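Local coordinates for protein fructose-bisphosphate aldolase (Slackia heliotrinireducens, PDB 4MOZ) that belongs to the DeoC/LacD aldolase family and folds as a TIM barrel, an eight-stranded parallel beta barrel ringed by helices, at residues C[66-71]-C[84-89]; C[126-131]-C[136-141]. All coordinates share one frame; numbering follows the deposited sequence.

Contact 1: C[66-71]-C[84-89]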
loop_
_atom_site.group_PDB
_atom_site.type_symbol
_atom_site.label_atom_id
_atom_site.label_comp_id
_atom_site.label_asym_id
_atom_site.label_seq_id
_atom_site.Cartn_x
_atom_site.Cartn_y
_atom_site.Cartn_z
ATOM N N GLU C 66 3.134 -29.189 21.726
ATOM C CA GLU C 66 3.559 -30.452 21.117
ATOM C C GLU C 66 2.435 -31.502 21.126
ATOM O O GLU C 66 2.409 -32.410 20.293
ATOM C CB GLU C 66 4.830 -30.998 21.777
ATOM C CG GLU C 66 5.550 -32.012 20.896
ATOM C CD GLU C 66 6.884 -32.482 21.448
ATOM O OE1 GLU C 66 7.412 -31.871 22.402
ATOM O OE2 GLU C 66 7.415 -33.474 20.907
ATOM N N HIS C 67 1.514 -31.353 22.075
ATOM C CA HIS C 67 0.264 -32.113 22.128
ATOM C C HIS C 67 -0.397 -32.218 20.775
ATOM O O HIS C 67 -0.809 -33.310 20.364
ATOM C CB HIS C 67 -0.666 -31.445 23.134
ATOM C CG HIS C 67 -1.933 -32.212 23.428
ATOM N ND1 HIS C 67 -1.929 -33.453 23.951
ATOM C CD2 HIS C 67 -3.273 -31.843 23.298
ATOM C CE1 HIS C 67 -3.199 -33.866 24.126
ATOM N NE2 HIS C 67 -4.020 -32.876 23.729
ATOM N N LEU C 68 -0.485 -31.093 20.062
ATOM C CA LEU C 68 -1.133 -31.052 18.749
ATOM C C LEU C 68 -0.431 -31.954 17.740
ATOM O O LEU C 68 -1.081 -32.656 16.963
ATOM C CB LEU C 68 -1.205 -29.616 18.217
ATOM C CG LEU C 68 -1.825 -28.554 19.139
ATOM C CD1 LEU C 68 -1.633 -27.156 18.574
ATOM C CD2 LEU C 68 -3.298 -28.826 19.399
ATOM N N PHE C 69 0.897 -31.943 17.762
ATOM C CA PHE C 69 1.678 -32.734 16.817
ATOM C C PHE C 69 1.673 -34.222 17.163
ATOM O O PHE C 69 1.727 -35.068 16.268
ATOM C CB PHE C 69 3.099 -32.185 16.706
ATOM C CG PHE C 69 3.177 -30.860 15.992
ATOM C CD1 PHE C 69 2.973 -29.663 16.684
ATOM C CD2 PHE C 69 3.445 -30.806 14.625
ATOM C CE1 PHE C 69 3.036 -28.443 16.028
ATOM C CE2 PHE C 69 3.512 -29.589 13.967
ATOM C CZ PHE C 69 3.309 -28.405 14.668
ATOM N N LYS C 70 1.595 -34.532 18.456
ATOM C CA LYS C 70 1.473 -35.911 18.918
ATOM C C LYS C 70 0.143 -36.510 18.463
ATOM O O LYS C 70 0.097 -37.660 18.030
ATOM C CB LYS C 70 1.590 -35.993 20.442
ATOM C CG LYS C 70 2.981 -35.723 21.002
ATOM C CD LYS C 70 2.965 -35.898 22.515
ATOM C CE LYS C 70 4.231 -35.381 23.178
ATOM N NZ LYS C 70 5.357 -36.340 23.061
ATOM N N ILE C 71 -0.926 -35.718 18.563
ATOM C CA ILE C 71 -2.257 -36.121 18.108
ATOM C C ILE C 71 -2.264 -36.386 16.603
ATOM O O ILE C 71 -2.741 -37.428 16.155
ATOM C CB ILE C 71 -3.330 -35.070 18.463
ATOM C CG1 ILE C 71 -3.494 -34.962 19.981
ATOM C CG2 ILE C 71 -4.665 -35.436 17.831
ATOM C CD1 ILE C 71 -4.242 -33.727 20.440
ATOM N N ARG C 84 2.431 -21.214 9.790
ATOM C CA ARG C 84 3.774 -21.516 9.280
ATOM C C ARG C 84 4.789 -21.692 10.410
ATOM O O ARG C 84 5.535 -22.674 10.430
ATOM C CB ARG C 84 4.228 -20.406 8.324
ATOM C CG ARG C 84 5.517 -20.667 7.549
ATOM C CD ARG C 84 6.237 -19.360 7.220
ATOM N NE ARG C 84 6.629 -18.663 8.445
ATOM C CZ ARG C 84 7.795 -18.830 9.072
ATOM N NH1 ARG C 84 8.719 -19.649 8.580
ATOM N NH2 ARG C 84 8.042 -18.171 10.196
ATOM N N GLY C 85 4.800 -20.744 11.349
ATOM C CA GLY C 85 5.749 -20.750 12.460
ATOM C C GLY C 85 5.608 -21.953 13.372
ATOM O O GLY C 85 6.602 -22.601 13.715
ATOM N N LEU C 86 4.367 -22.251 13.750
ATOM C CA LEU C 86 4.049 -23.389 14.601
ATOM C C LEU C 86 4.549 -24.688 13.975
ATOM O O LEU C 86 5.247 -25.475 14.626
ATOM C CB LEU C 86 2.539 -23.458 14.845
ATOM C CG LEU C 86 1.987 -24.668 15.603
ATOM C CD1 LEU C 86 2.383 -24.626 17.072
ATOM C CD2 LEU C 86 0.476 -24.726 15.451
ATOM N N ILE C 87 4.194 -24.890 12.707
ATOM C CA ILE C 87 4.660 -26.038 11.940
ATOM C C ILE C 87 6.197 -26.086 11.869
ATOM O O ILE C 87 6.791 -27.146 12.064
ATOM C CB ILE C 87 4.015 -26.077 10.532
ATOM C CG1 ILE C 87 2.492 -26.247 10.646
ATOM C CG2 ILE C 87 4.597 -27.214 9.703
ATOM C CD1 ILE C 87 1.730 -26.046 9.345
ATOM N N ALA C 88 6.832 -24.937 11.633
ATOM C CA ALA C 88 8.293 -24.858 11.515
ATOM C C ALA C 88 9.041 -25.335 12.766
ATOM O O ALA C 88 10.132 -25.905 12.659
ATOM C CB ALA C 88 8.720 -23.442 11.156
ATOM N N ARG C 89 8.454 -25.108 13.939
ATOM C CA ARG C 89 9.131 -25.408 15.201
ATOM C C ARG C 89 9.089 -26.886 15.570
ATOM O O ARG C 89 9.888 -27.340 16.385
ATOM C CB ARG C 89 8.566 -24.571 16.357
ATOM C CG ARG C 89 8.477 -23.072 16.099
ATOM C CD ARG C 89 9.831 -22.391 15.985
ATOM N NE ARG C 89 10.607 -22.446 17.223
ATOM C CZ ARG C 89 11.764 -21.815 17.402
ATOM N NH1 ARG C 89 12.270 -21.065 16.433
ATOM N NH2 ARG C 89 12.412 -21.925 18.555
#

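Contact 2: C[126-131]-C[136-141]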
loop_
_atom_site.group_PDB
_atom_site.type_symbol
_atom_site.label_atom_id
_atom_site.label_comp_id
_atom_site.label_asym_id
_atom_site.label_seq_id
_atom_site.Cartn_x
_atom_site.Cartn_y
_atom_site.Cartn_z
ATOM N N GLU C 126 6.086 -17.687 -0.871
ATOM C CA GLU C 126 7.480 -18.110 -1.012
ATOM C C GLU C 126 8.064 -18.664 0.286
ATOM O O GLU C 126 8.860 -19.598 0.252
ATOM C CB GLU C 126 8.346 -16.961 -1.543
ATOM C CG GLU C 126 8.201 -16.694 -3.041
ATOM C CD GLU C 126 6.986 -15.847 -3.409
ATOM O OE1 GLU C 126 6.204 -15.450 -2.515
ATOM O OE2 GLU C 126 6.812 -15.567 -4.612
ATOM N N ALA C 127 7.658 -18.098 1.421
ATOM C CA ALA C 127 8.077 -18.595 2.736
ATOM C C ALA C 127 7.669 -20.058 2.937
ATOM O O ALA C 127 8.435 -20.856 3.487
ATOM C CB ALA C 127 7.501 -17.726 3.846
ATOM N N VAL C 128 6.465 -20.402 2.482
ATOM C CA VAL C 128 5.942 -21.762 2.597
ATOM C C VAL C 128 6.654 -22.700 1.615
ATOM O O VAL C 128 6.964 -23.848 1.954
ATOM C CB VAL C 128 4.415 -21.796 2.376
ATOM C CG1 VAL C 128 3.881 -23.218 2.489
ATOM C CG2 VAL C 128 3.707 -20.886 3.372
ATOM N N LEU C 129 6.914 -22.196 0.410
ATOM C CA LEU C 129 7.630 -22.941 -0.627
ATOM C C LEU C 129 9.044 -23.312 -0.197
ATOM O O LEU C 129 9.515 -24.414 -0.487
ATOM C CB LEU C 129 7.684 -22.127 -1.921
ATOM C CG LEU C 129 6.594 -22.289 -2.988
ATOM C CD1 LEU C 129 5.204 -22.515 -2.404
ATOM C CD2 LEU C 129 6.600 -21.098 -3.939
ATOM N N ALA C 130 9.709 -22.388 0.496
ATOM C CA ALA C 130 11.063 -22.606 1.006
ATOM C C ALA C 130 11.065 -23.721 2.042
ATOM O O ALA C 130 11.970 -24.555 2.078
ATOM C CB ALA C 130 11.620 -21.320 1.604
HETATM N N MSE C 131 10.034 -23.730 2.877
HETATM C CA MSE C 131 9.893 -24.736 3.908
HETATM C C MSE C 131 9.603 -26.114 3.298
HETATM O O MSE C 131 10.167 -27.119 3.738
HETATM C CB MSE C 131 8.799 -24.313 4.876
HETATM C CG MSE C 131 8.898 -24.946 6.227
HETATM SE SE MSE C 131 7.765 -24.021 7.502
HETATM C CE MSE C 131 6.911 -25.570 8.248
ATOM N N VAL C 136 9.624 -30.216 4.483
ATOM C CA VAL C 136 8.346 -30.287 5.199
ATOM C C VAL C 136 7.215 -30.675 4.248
ATOM O O VAL C 136 7.079 -30.101 3.165
ATOM C CB VAL C 136 8.021 -28.985 5.961
ATOM C CG1 VAL C 136 6.732 -29.131 6.758
ATOM C CG2 VAL C 136 9.160 -28.636 6.898
ATOM N N ASN C 137 6.413 -31.653 4.668
ATOM C CA ASN C 137 5.341 -32.206 3.841
ATOM C C ASN C 137 4.107 -31.296 3.765
ATOM O O ASN C 137 3.030 -31.633 4.268
ATOM C CB ASN C 137 4.974 -33.622 4.320
ATOM C CG ASN C 137 3.953 -34.300 3.426
ATOM O OD1 ASN C 137 4.001 -34.184 2.195
ATOM N ND2 ASN C 137 3.017 -35.017 4.043
ATOM N N VAL C 138 4.280 -30.139 3.132
ATOM C CA VAL C 138 3.191 -29.186 2.959
ATOM C C VAL C 138 2.370 -29.616 1.756
ATOM O O VAL C 138 2.883 -29.702 0.640
ATOM C CB VAL C 138 3.709 -27.741 2.756
ATOM C CG1 VAL C 138 2.548 -26.773 2.521
ATOM C CG2 VAL C 138 4.546 -27.295 3.951
ATOM N N VAL C 139 1.095 -29.898 1.991
ATOM C CA VAL C 139 0.212 -30.350 0.920
ATOM C C VAL C 139 -0.721 -29.235 0.444
ATOM O O VAL C 139 -1.257 -29.295 -0.658
ATOM C CB VAL C 139 -0.580 -31.622 1.315
ATOM C CG1 VAL C 139 0.379 -32.756 1.661
ATOM C CG2 VAL C 139 -1.526 -31.351 2.476
ATOM N N GLY C 140 -0.904 -28.213 1.273
ATOM C CA GLY C 140 -1.796 -27.132 0.911
ATOM C C GLY C 140 -1.755 -25.918 1.807
ATOM O O GLY C 140 -0.944 -25.830 2.745
ATOM N N LEU C 141 -2.648 -24.980 1.506
ATOM C CA LEU C 141 -2.730 -23.719 2.213
ATOM C C LEU C 141 -4.149 -23.478 2.686
ATOM O O LEU C 141 -5.112 -23.986 2.089
ATOM C CB LEU C 141 -2.301 -22.563 1.304
ATOM C CG LEU C 141 -0.965 -22.622 0.556
ATOM C CD1 LEU C 141 -0.768 -21.328 -0.213
ATOM C CD2 LEU C 141 0.218 -22.870 1.482
#

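Contact 1: C[66-71]-C[84-89]
Phe-69 reaches out from helix 66-74 and sets the far end of its ring against Leu-86 and Ile-87 on helix 84-90. Its CG lies anti to the carbonyl carbon (chi1 -71°), a setting that points the ring toward helix 84-90; the axes of the two short segments approach to 11.0 Å and cross at -73°. The CE1 and CZ atoms do the touching. Phe-69 CE1 is 3.9 Å from Leu-86 CG, and the two side chains run past one another in opposite senses. Phe-69 CZ comes within 3.5 Å of Leu-86 O, which approaches the ring obliquely, while Ile-87 CA sits 3.9 Å from Phe-69 CZ, close to the plane of the ring at its rim. The end of Leu-86 comes nearer the ring, with CG anti to its own backbone N (chi1 174°). From the preceding residue, Leu-68 CD1 makes a looser apolar approach to Leu-86 CD2 at 4.5 Å. Within the same chain Phe-69 also stacks on Tyr-90, and Leu-86 packs on Leu-202 of the second subunit. With no hydrogen bond or salt bridge between the segments and only 159 Å² buried, their contact is van der Waals packing without directional bonds, mostly of the Phe-69 ring on Leu-86.

Contact 2: C[126-131]-C[136-141]
The backbones come closest across the turn that joins the end of the helix to the loop before the strand: Met-131 and Val-136 have CA atoms 5.9 Å apart, and Val-136 N donates to Met-131 O at 3.2 Å. This bond is fairly straight at nitrogen (N-H...O 162°), with the donor tilted 24° from the carbonyl plane. Val-136 also lays its side chain against that of Met-131, a selenomethionine, with Met-131 CG 3.8 Å from Val-136 CG2. The selenomethionine chain is extended as far as SE and then bends at chi3 (132°), which brings Met-131 CE to 3.9 Å from Val-136 CG1. A turn earlier, Val-128 sets one methyl against two strand residues: its CG1 lies 3.8 Å from Val-138 CG1, the side chains meeting at about a right angle, and also 3.8 Å from Leu-141 CD2, where they pass one another running opposite ways. Between Val-136 and Val-138, Asn-137 centres an inverse gamma turn, closed by Val-138 N bonding to Val-136 O at 2.8 Å. Val-128 and Val-138 both reach Val-101 on strand 99-102 as well. Helix 125-132 thus packs on the strand that follows it, the second half of a beta-alpha-beta unit of the TIM barrel.

Overall arrangement
Both contacts are buried, and they join different kinds of element at similar distance from the centre of the chain. Contact 1 joins two helices, 66-74 and 84-90, whereas contact 2 lays helix 125-132 on barrel strand 138-145. The latter buries more surface, 252 against 159 Å², and adds a backbone hydrogen bond to its aliphatic packing; contact 1 relies mostly on an aromatic ring. Their centres are 14 Å apart, and Met-131 bridges them by packing also against Ile-87 and Ala-88, so helix 84-90 packs on helices 66-74 and 125-132. The second subunit touches both contacts, with salt bridges from its Asp-14 and Asp-207 to Arg-84 and Arg-89 of the 84-89 segment, and packing of its Ala-13 on Met-131 and Val-136.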